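Local coordinates for protein UDP-N-acetylglucosamine 2-epimerase (PDB 3OT5) that probably interconverts UDP-N-acetylglucosamine and UDP-N-acetylmannosamine by inverting the configuration at C2 of the sugar, at residues 147-151 / 162-166; 140-146 / 170-176; 296-300 / 315-319. All coordinates share one frame; numbering follows the deposited sequence.

Overall arrangement
The chain folds into two Rossmann-like halves, each built on a parallel sheet. Contacts 1 and 2 belong to the seven-stranded half and contact 3 to the six-stranded half. Contact 2 pairs neighbouring strands 140-144 and 172-175, and contact 1 is nested inside the loop it closes, joining the loop after strand 140-144 to the connecting helix 159-169. Their centres are about 11 Å apart, and Thr-166 packs against His-143 where they meet. Contact 3 follows later in the chain, its centre about 27 Å from that of contact 1 and about 26 Å from that of contact 2, and touches neither. In this family the active site probably lies in the cleft between the halves.

Contact 1 (147-151 / 162-166); sequences GLRTW and NRQLT
Arg-163 lays its long side chain along the backbone of Leu-148, with Leu-148 C 3.7 Å above the guanidinium plane and displaced toward its rim. The contact lies inside a beta-alpha-beta crossover of the Rossmann-like fold: 147-151 is part of the loop leaving strand 140-144, whereas the connecting helix 159-169 supplies 162-166, a turn and more of its length. Extended from CG to NE, the arm brings Arg-163 NE within 3.1 Å of Leu-148 O, but the angle is too poor for a hydrogen bond. NE instead makes a salt bridge to Glu-160 and NH1 one to Asp-123. At the edge of the same guanidinium, Thr-150 CG2 touches Arg-163 NH2 at 3.4 Å.

Arg-149 runs past Arg-163 in the opposite direction, the two guanidinium planes only 16° apart. A bend at chi2 (-73°) turns the guanidinium toward the carbonyl of the preceding residue, where NH1 donates to Leu-148 O at 2.9 Å (N-H...O 153°) from well above the carbonyl plane. Gln-164 CG lies 3.5 Å over one face of the Arg-149 guanidinium, and NE of Arg-149 makes a salt bridge to Glu-187. Each arginine thus has its own carboxylate partners. Nearer its backbone, Arg-149 CB sits 3.6 Å above the centre of the Trp-151 ring.

No direct hydrogen bond joins the segments; a water bridges them. It accepts from Arg-149 NH1, lying in the plane of that guanidinium, and from Gly-147 N at 3.0 Å, and donates to the helix carbonyl, Arg-163 O, at 2.7 Å.

Contact 2 (140-146 / 170-176); sequences MLGHVEA and ADIHFSP
Leu-141 O is gripped by two successive N-H groups, Asp-171 N at 2.8 Å and Ile-172 N at 3.2 Å, both in its carbonyl plane. The Asp-171 carboxylate then turns back on the same residue: OD2 accepts from Leu-141 N through its anti lone pair (2.8 Å, N-H...O 161°). CG stands beside the aspartate's own backbone N (chi1 -64°), which lets the residue hold both polar backbone atoms of Leu-141 at the start of the strand pair.

Beyond this clasp the strands run parallel, 9° apart, in the Rossmann-like sheet. His-143 bonds through both its backbone N and its O: N donates to Ile-172 O, and O accepts from Phe-174 N. Where the strands end, Ala-146 N reaches Phe-174 O at 2.8 Å from above the carbonyl plane, and Ser-175 OG donates to Ala-146 O at 3.0 Å.

On one face of the sheet, Phe-174 CE2 lies 3.9 Å from Gly-142 CA, and Ile-172 CG2 meets Met-140 CE at 3.7 Å. On the other face a water lies between His-143 ND1 and His-173 ND1, in the plane of both imidazoles; its approach to His-173 ND1 is very short and so less certain. His-143 NE2 is bonded to Gly-122 O.

Strand 117-121 flanks the pair beyond strand 140-144, with strand 194-196 beyond 172-175. Helix 380-392 covers the Phe-174 face; on the His-143 face, helix 159-169 packs through Thr-166 and helix 178-186 presents Leu-184 to His-173.

Contact 3 (296-300 / 315-319); sequences HNFLR and EAPGM
A histidine-carboxylate hydrogen bond in the second Rossmann-like half ties helix 292-301 to the C-terminal end of helix 310-315, where the turn 316-319 begins. His-296 NE2 donates to Glu-315 OE2 at 2.6 Å, with a bent N-H...O angle of 134°. The ring and carboxylate planes stand 76° apart; NE2 meets OE2 from above the carboxylate plane, and the oxygen is itself tilted somewhat from the ring plane. ND1, on the far side of the imidazole, is hydrogen-bonded to Thr-208 OG1; bonds at both nitrogens should limit the ring's rotation. Glu-315 reaches it with a chain extended beyond CG.

Beside this polar link, Leu-299 points into the turn. CD2 rests 3.7 Å from Ala-316 CA, and both its methyls touch Ala-316 CB. Met-319 packs beside it: bends at chi2 (-77°) and chi3 fold the thioether back, placing SD 4.1 Å from Arg-300 CB and CE at the edge of the Arg-300 guanidinium. Met-319 CG meets Leu-299 CD2 at 4.3 Å. The turn itself is braced by Met-319 N donating to Ala-316 O at 2.8 Å.

Helix 200-208 packs on the contact, Leu-205 touching His-296 and Met-319 and Ala-201 touching Glu-315, while Val-323 of strand 323-325 packs against Ala-316.

Contact 1 (147-151 / 162-166)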
loop_
_atom_site.group_PDB
_atom_site.type_symbol
_atom_site.label_atom_id
_atom_site.label_comp_id
_atom_site.label_asym_id
_atom_site.label_seq_id
_atom_site.Cartn_x
_atom_site.Cartn_y
_atom_site.Cartn_z
ATOM N N GLY A 147 -9.302 -6.381 8.471
ATOM C CA GLY A 147 -10.221 -5.479 9.136
ATOM C C GLY A 147 -10.587 -4.111 8.627
ATOM O O GLY A 147 -11.293 -3.396 9.334
ATOM N N LEU A 148 -10.147 -3.713 7.432
ATOM C CA LEU A 148 -10.561 -2.398 6.921
ATOM C C LEU A 148 -12.055 -2.508 6.591
ATOM O O LEU A 148 -12.527 -3.566 6.146
ATOM C CB LEU A 148 -9.746 -1.961 5.696
ATOM C CG LEU A 148 -8.242 -1.786 5.923
ATOM C CD1 LEU A 148 -7.547 -1.507 4.610
ATOM C CD2 LEU A 148 -7.972 -0.662 6.966
ATOM N N ARG A 149 -12.803 -1.447 6.854
ATOM C CA ARG A 149 -14.223 -1.454 6.608
ATOM C C ARG A 149 -14.779 -0.085 6.258
ATOM O O ARG A 149 -14.375 0.923 6.817
ATOM C CB ARG A 149 -14.998 -1.888 7.875
ATOM C CG ARG A 149 -14.768 -3.255 8.441
ATOM C CD ARG A 149 -15.383 -4.366 7.627
ATOM N NE ARG A 149 -15.195 -5.661 8.286
ATOM C CZ ARG A 149 -14.165 -6.480 8.076
ATOM N NH1 ARG A 149 -13.203 -6.169 7.213
ATOM N NH2 ARG A 149 -14.091 -7.621 8.739
ATOM N N THR A 150 -15.722 -0.086 5.325
ATOM C CA THR A 150 -16.486 1.094 4.975
ATOM C C THR A 150 -17.905 0.762 5.446
ATOM O O THR A 150 -18.760 1.618 5.491
ATOM C CB THR A 150 -16.529 1.348 3.480
ATOM O OG1 THR A 150 -17.166 0.233 2.834
ATOM C CG2 THR A 150 -15.106 1.555 2.920
ATOM N N TRP A 151 -18.148 -0.507 5.776
ATOM C CA TRP A 151 -19.465 -0.986 6.216
ATOM C C TRP A 151 -20.535 -0.840 5.111
ATOM O O TRP A 151 -21.738 -0.995 5.366
ATOM C CB TRP A 151 -19.923 -0.274 7.496
ATOM C CG TRP A 151 -18.885 -0.267 8.605
ATOM C CD1 TRP A 151 -18.148 0.806 9.039
ATOM C CD2 TRP A 151 -18.460 -1.383 9.381
ATOM N NE1 TRP A 151 -17.309 0.423 10.056
ATOM C CE2 TRP A 151 -17.479 -0.916 10.285
ATOM C CE3 TRP A 151 -18.819 -2.733 9.413
ATOM C CZ2 TRP A 151 -16.853 -1.753 11.207
ATOM C CZ3 TRP A 151 -18.194 -3.564 10.328
ATOM C CH2 TRP A 151 -17.224 -3.071 11.214
ATOM N N ASN A 162 -15.359 -8.682 0.162
ATOM C CA ASN A 162 -14.231 -9.594 0.187
ATOM C C ASN A 162 -13.590 -9.620 1.558
ATOM O O ASN A 162 -13.460 -10.678 2.164
ATOM C CB ASN A 162 -13.191 -9.252 -0.878
ATOM C CG ASN A 162 -13.621 -9.690 -2.265
ATOM O OD1 ASN A 162 -14.492 -10.533 -2.381
ATOM N ND2 ASN A 162 -13.017 -9.108 -3.323
ATOM N N ARG A 163 -13.241 -8.454 2.072
ATOM C CA ARG A 163 -12.568 -8.402 3.365
ATOM C C ARG A 163 -13.461 -8.821 4.523
ATOM O O ARG A 163 -12.956 -9.277 5.569
ATOM C CB ARG A 163 -11.929 -7.034 3.581
ATOM C CG ARG A 163 -12.861 -5.863 3.575
ATOM C CD ARG A 163 -12.063 -4.635 3.212
ATOM N NE ARG A 163 -12.882 -3.451 3.037
ATOM C CZ ARG A 163 -12.438 -2.333 2.476
ATOM N NH1 ARG A 163 -11.195 -2.276 2.005
ATOM N NH2 ARG A 163 -13.239 -1.284 2.359
ATOM N N GLN A 164 -14.777 -8.669 4.364
ATOM C CA GLN A 164 -15.670 -9.106 5.420
ATOM C C GLN A 164 -15.769 -10.629 5.390
ATOM O O GLN A 164 -15.712 -11.264 6.435
ATOM C CB GLN A 164 -17.050 -8.480 5.335
ATOM C CG GLN A 164 -17.125 -7.030 5.751
ATOM C CD GLN A 164 -18.568 -6.542 5.815
ATOM O OE1 GLN A 164 -19.456 -7.293 6.195
ATOM N NE2 GLN A 164 -18.799 -5.276 5.466
ATOM N N LEU A 165 -15.887 -11.217 4.200
ATOM C CA LEU A 165 -15.982 -12.674 4.080
ATOM C C LEU A 165 -14.682 -13.310 4.542
ATOM O O LEU A 165 -14.687 -14.268 5.320
ATOM C CB LEU A 165 -16.314 -13.101 2.646
ATOM C CG LEU A 165 -17.712 -12.675 2.148
ATOM C CD1 LEU A 165 -17.872 -13.007 0.699
ATOM C CD2 LEU A 165 -18.806 -13.349 2.967
ATOM N N THR A 166 -13.570 -12.789 4.046
ATOM C CA THR A 166 -12.263 -13.277 4.456
ATOM C C THR A 166 -12.158 -13.174 5.966
ATOM O O THR A 166 -11.649 -14.079 6.619
ATOM C CB THR A 166 -11.134 -12.496 3.783
ATOM O OG1 THR A 166 -11.161 -12.772 2.376
ATOM C CG2 THR A 166 -9.782 -12.905 4.363
HETATM O O HOH W 1 -11.379 -8.364 7.499
#

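Contact 2 (140-146 / 170-176)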
loop_
_atom_site.group_PDB
_atom_site.type_symbol
_atom_site.label_atom_id
_atom_site.label_comp_id
_atom_site.label_asym_id
_atom_site.label_seq_id
_atom_site.Cartn_x
_atom_site.Cartn_y
_atom_site.Cartn_z
ATOM N N MET A 140 -5.319 -23.518 8.487
ATOM C CA MET A 140 -5.399 -22.268 9.179
ATOM C C MET A 140 -5.257 -21.143 8.145
ATOM O O MET A 140 -4.454 -21.235 7.206
ATOM C CB MET A 140 -4.332 -22.186 10.252
ATOM C CG MET A 140 -4.469 -20.964 11.100
ATOM S SD MET A 140 -3.298 -20.992 12.431
ATOM C CE MET A 140 -3.702 -19.453 13.269
ATOM N N LEU A 141 -6.075 -20.111 8.308
ATOM C CA LEU A 141 -6.098 -18.971 7.409
ATOM C C LEU A 141 -5.650 -17.707 8.120
ATOM O O LEU A 141 -6.210 -17.320 9.145
ATOM C CB LEU A 141 -7.515 -18.757 6.854
ATOM C CG LEU A 141 -7.676 -17.619 5.842
ATOM C CD1 LEU A 141 -6.736 -17.797 4.661
ATOM C CD2 LEU A 141 -9.121 -17.530 5.358
ATOM N N GLY A 142 -4.633 -17.069 7.563
ATOM C CA GLY A 142 -4.114 -15.835 8.112
ATOM C C GLY A 142 -4.473 -14.736 7.131
ATOM O O GLY A 142 -4.307 -14.903 5.914
ATOM N N HIS A 143 -4.948 -13.611 7.656
ATOM C CA HIS A 143 -5.363 -12.488 6.811
ATOM C C HIS A 143 -4.473 -11.278 7.045
ATOM O O HIS A 143 -4.515 -10.648 8.111
ATOM C CB HIS A 143 -6.844 -12.229 7.082
ATOM C CG HIS A 143 -7.495 -11.259 6.148
ATOM N ND1 HIS A 143 -8.604 -10.525 6.504
ATOM C CD2 HIS A 143 -7.163 -10.858 4.900
ATOM C CE1 HIS A 143 -8.965 -9.762 5.491
ATOM N NE2 HIS A 143 -8.100 -9.937 4.510
ATOM N N VAL A 144 -3.634 -10.984 6.047
ATOM C CA VAL A 144 -2.709 -9.861 6.108
ATOM C C VAL A 144 -3.492 -8.638 5.686
ATOM O O VAL A 144 -4.156 -8.677 4.672
ATOM C CB VAL A 144 -1.498 -10.069 5.192
ATOM C CG1 VAL A 144 -0.567 -8.879 5.279
ATOM C CG2 VAL A 144 -0.759 -11.362 5.576
ATOM N N GLU A 145 -3.372 -7.542 6.454
ATOM C CA GLU A 145 -4.134 -6.312 6.223
ATOM C C GLU A 145 -5.609 -6.643 6.469
ATOM O O GLU A 145 -6.471 -6.511 5.585
ATOM C CB GLU A 145 -3.898 -5.694 4.837
ATOM C CG GLU A 145 -4.686 -4.404 4.638
ATOM C CD GLU A 145 -4.448 -3.734 3.298
ATOM O OE1 GLU A 145 -5.360 -3.833 2.448
ATOM O OE2 GLU A 145 -3.352 -3.151 3.075
ATOM N N ALA A 146 -5.877 -7.048 7.709
ATOM C CA ALA A 146 -7.194 -7.468 8.141
ATOM C C ALA A 146 -8.021 -6.409 8.813
ATOM O O ALA A 146 -7.517 -5.624 9.629
ATOM C CB ALA A 146 -7.045 -8.665 9.118
ATOM N N ALA A 170 -11.060 -16.183 8.357
ATOM C CA ALA A 170 -9.736 -16.089 8.963
ATOM C C ALA A 170 -9.667 -16.602 10.401
ATOM O O ALA A 170 -10.584 -16.416 11.213
ATOM C CB ALA A 170 -9.237 -14.639 8.908
ATOM N N ASP A 171 -8.541 -17.240 10.697
ATOM C CA ASP A 171 -8.251 -17.745 12.020
ATOM C C ASP A 171 -7.358 -16.753 12.737
ATOM O O ASP A 171 -7.360 -16.689 13.939
ATOM C CB ASP A 171 -7.539 -19.075 11.902
ATOM C CG ASP A 171 -8.401 -20.115 11.271
ATOM O OD1 ASP A 171 -9.484 -20.387 11.828
ATOM O OD2 ASP A 171 -7.989 -20.675 10.248
ATOM N N ILE A 172 -6.596 -15.976 11.979
ATOM C CA ILE A 172 -5.701 -14.994 12.561
ATOM C C ILE A 172 -5.701 -13.755 11.660
ATOM O O ILE A 172 -5.655 -13.843 10.427
ATOM C CB ILE A 172 -4.306 -15.629 12.855
ATOM C CG1 ILE A 172 -3.368 -14.637 13.533
ATOM C CG2 ILE A 172 -3.689 -16.194 11.595
ATOM C CD1 ILE A 172 -2.114 -15.321 14.103
ATOM N N HIS A 173 -5.811 -12.599 12.302
ATOM C CA HIS A 173 -5.925 -11.341 11.607
ATOM C C HIS A 173 -4.762 -10.448 11.931
ATOM O O HIS A 173 -4.416 -10.249 13.102
ATOM C CB HIS A 173 -7.214 -10.651 12.054
ATOM C CG HIS A 173 -8.418 -11.530 11.976
ATOM N ND1 HIS A 173 -9.286 -11.515 10.907
ATOM C CD2 HIS A 173 -8.887 -12.469 12.830
ATOM C CE1 HIS A 173 -10.250 -12.395 11.113
ATOM N NE2 HIS A 173 -10.026 -12.996 12.269
ATOM N N PHE A 174 -4.168 -9.903 10.885
ATOM C CA PHE A 174 -3.051 -9.022 11.032
ATOM C C PHE A 174 -3.582 -7.674 10.556
ATOM O O PHE A 174 -3.638 -7.397 9.375
ATOM C CB PHE A 174 -1.872 -9.547 10.209
ATOM C CG PHE A 174 -1.581 -11.012 10.445
ATOM C CD1 PHE A 174 -1.025 -11.440 11.636
ATOM C CD2 PHE A 174 -1.871 -11.960 9.466
ATOM C CE1 PHE A 174 -0.750 -12.769 11.853
ATOM C CE2 PHE A 174 -1.593 -13.294 9.667
ATOM C CZ PHE A 174 -1.039 -13.709 10.876
ATOM N N SER A 175 -4.039 -6.863 11.504
ATOM C CA SER A 175 -4.605 -5.563 11.191
ATOM C C SER A 175 -3.511 -4.531 11.012
ATOM O O SER A 175 -2.485 -4.590 11.679
ATOM C CB SER A 175 -5.553 -5.112 12.302
ATOM O OG SER A 175 -6.643 -6.011 12.424
ATOM N N PRO A 176 -3.719 -3.593 10.095
ATOM C CA PRO A 176 -2.696 -2.601 9.913
ATOM C C PRO A 176 -2.799 -1.509 10.963
ATOM O O PRO A 176 -1.798 -0.871 11.267
ATOM C CB PRO A 176 -3.004 -2.041 8.526
ATOM C CG PRO A 176 -4.469 -2.145 8.421
ATOM C CD PRO A 176 -4.832 -3.417 9.146
HETATM O O HOH W 2 -9.980 -10.257 8.839
#

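Contact 3 (296-300 / 315-319)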
loop_
_atom_site.group_PDB
_atom_site.type_symbol
_atom_site.label_atom_id
_atom_site.label_comp_id
_atom_site.label_asym_id
_atom_site.label_seq_id
_atom_site.Cartn_x
_atom_site.Cartn_y
_atom_site.Cartn_z
ATOM N N HIS A 296 8.565 4.937 -5.324
ATOM C CA HIS A 296 9.106 4.933 -3.966
ATOM C C HIS A 296 10.452 5.659 -3.933
ATOM O O HIS A 296 10.752 6.397 -2.989
ATOM C CB HIS A 296 9.277 3.523 -3.375
ATOM C CG HIS A 296 7.988 2.791 -3.150
ATOM N ND1 HIS A 296 7.887 1.418 -3.232
ATOM C CD2 HIS A 296 6.735 3.246 -2.908
ATOM C CE1 HIS A 296 6.637 1.057 -2.999
ATOM N NE2 HIS A 296 5.916 2.148 -2.807
ATOM N N ASN A 297 11.256 5.440 -4.968
ATOM C CA ASN A 297 12.568 6.074 -5.070
ATOM C C ASN A 297 12.492 7.594 -5.271
ATOM O O ASN A 297 13.338 8.331 -4.757
ATOM C CB ASN A 297 13.396 5.350 -6.123
ATOM C CG ASN A 297 13.794 3.942 -5.663
ATOM O OD1 ASN A 297 14.759 3.770 -4.907
ATOM N ND2 ASN A 297 13.075 2.937 -6.145
ATOM N N PHE A 298 11.473 8.064 -5.989
ATOM C CA PHE A 298 11.271 9.507 -6.158
ATOM C C PHE A 298 10.787 10.073 -4.857
ATOM O O PHE A 298 11.225 11.125 -4.401
ATOM C CB PHE A 298 10.251 9.822 -7.256
ATOM C CG PHE A 298 10.856 9.980 -8.610
ATOM C CD1 PHE A 298 11.027 11.252 -9.144
ATOM C CD2 PHE A 298 11.292 8.884 -9.329
ATOM C CE1 PHE A 298 11.587 11.431 -10.381
ATOM C CE2 PHE A 298 11.861 9.045 -10.579
ATOM C CZ PHE A 298 12.013 10.327 -11.107
ATOM N N LEU A 299 9.879 9.331 -4.254
ATOM C CA LEU A 299 9.278 9.698 -3.002
ATOM C C LEU A 299 10.382 9.943 -1.984
ATOM O O LEU A 299 10.375 10.958 -1.280
ATOM C CB LEU A 299 8.348 8.559 -2.564
ATOM C CG LEU A 299 7.225 8.830 -1.587
ATOM C CD1 LEU A 299 6.303 9.910 -2.167
ATOM C CD2 LEU A 299 6.465 7.552 -1.320
ATOM N N ARG A 300 11.370 9.053 -1.939
ATOM C CA ARG A 300 12.464 9.196 -0.970
ATOM C C ARG A 300 13.180 10.539 -1.012
ATOM O O ARG A 300 13.548 11.076 0.040
ATOM C CB ARG A 300 13.499 8.075 -1.114
ATOM C CG ARG A 300 14.679 8.248 -0.154
ATOM C CD ARG A 300 15.582 7.056 -0.103
ATOM N NE ARG A 300 16.690 7.274 0.821
ATOM C CZ ARG A 300 16.636 7.078 2.138
ATOM N NH1 ARG A 300 17.714 7.310 2.880
ATOM N NH2 ARG A 300 15.516 6.655 2.725
ATOM N N GLU A 315 2.777 5.172 2.826
ATOM C CA GLU A 315 4.170 4.941 2.446
ATOM C C GLU A 315 5.058 6.162 2.546
ATOM O O GLU A 315 6.171 6.069 3.048
ATOM C CB GLU A 315 4.229 4.375 1.023
ATOM C CG GLU A 315 3.588 3.007 0.924
ATOM C CD GLU A 315 3.367 2.529 -0.512
ATOM O OE1 GLU A 315 2.652 1.540 -0.677
ATOM O OE2 GLU A 315 3.871 3.148 -1.464
ATOM N N ALA A 316 4.565 7.306 2.088
ATOM C CA ALA A 316 5.341 8.543 2.112
ATOM C C ALA A 316 5.861 8.898 3.504
ATOM O O ALA A 316 7.032 9.265 3.647
ATOM C CB ALA A 316 4.533 9.690 1.537
ATOM N N PRO A 317 5.000 8.804 4.534
ATOM C CA PRO A 317 5.466 9.094 5.882
ATOM C C PRO A 317 6.500 8.068 6.342
ATOM O O PRO A 317 7.251 8.326 7.284
ATOM C CB PRO A 317 4.190 9.031 6.708
ATOM C CG PRO A 317 3.126 9.344 5.747
ATOM C CD PRO A 317 3.537 8.671 4.496
ATOM N N GLY A 318 6.521 6.906 5.691
ATOM C CA GLY A 318 7.514 5.868 5.975
ATOM C C GLY A 318 8.882 6.393 5.545
ATOM O O GLY A 318 9.910 5.961 6.057
ATOM N N MET A 319 8.881 7.318 4.582
ATOM C CA MET A 319 10.103 7.959 4.084
ATOM C C MET A 319 10.306 9.282 4.822
ATOM O O MET A 319 11.312 9.949 4.641
ATOM C CB MET A 319 9.962 8.290 2.600
ATOM C CG MET A 319 9.595 7.111 1.663
ATOM S SD MET A 319 10.965 6.021 1.299
ATOM C CE MET A 319 11.408 5.480 2.934
#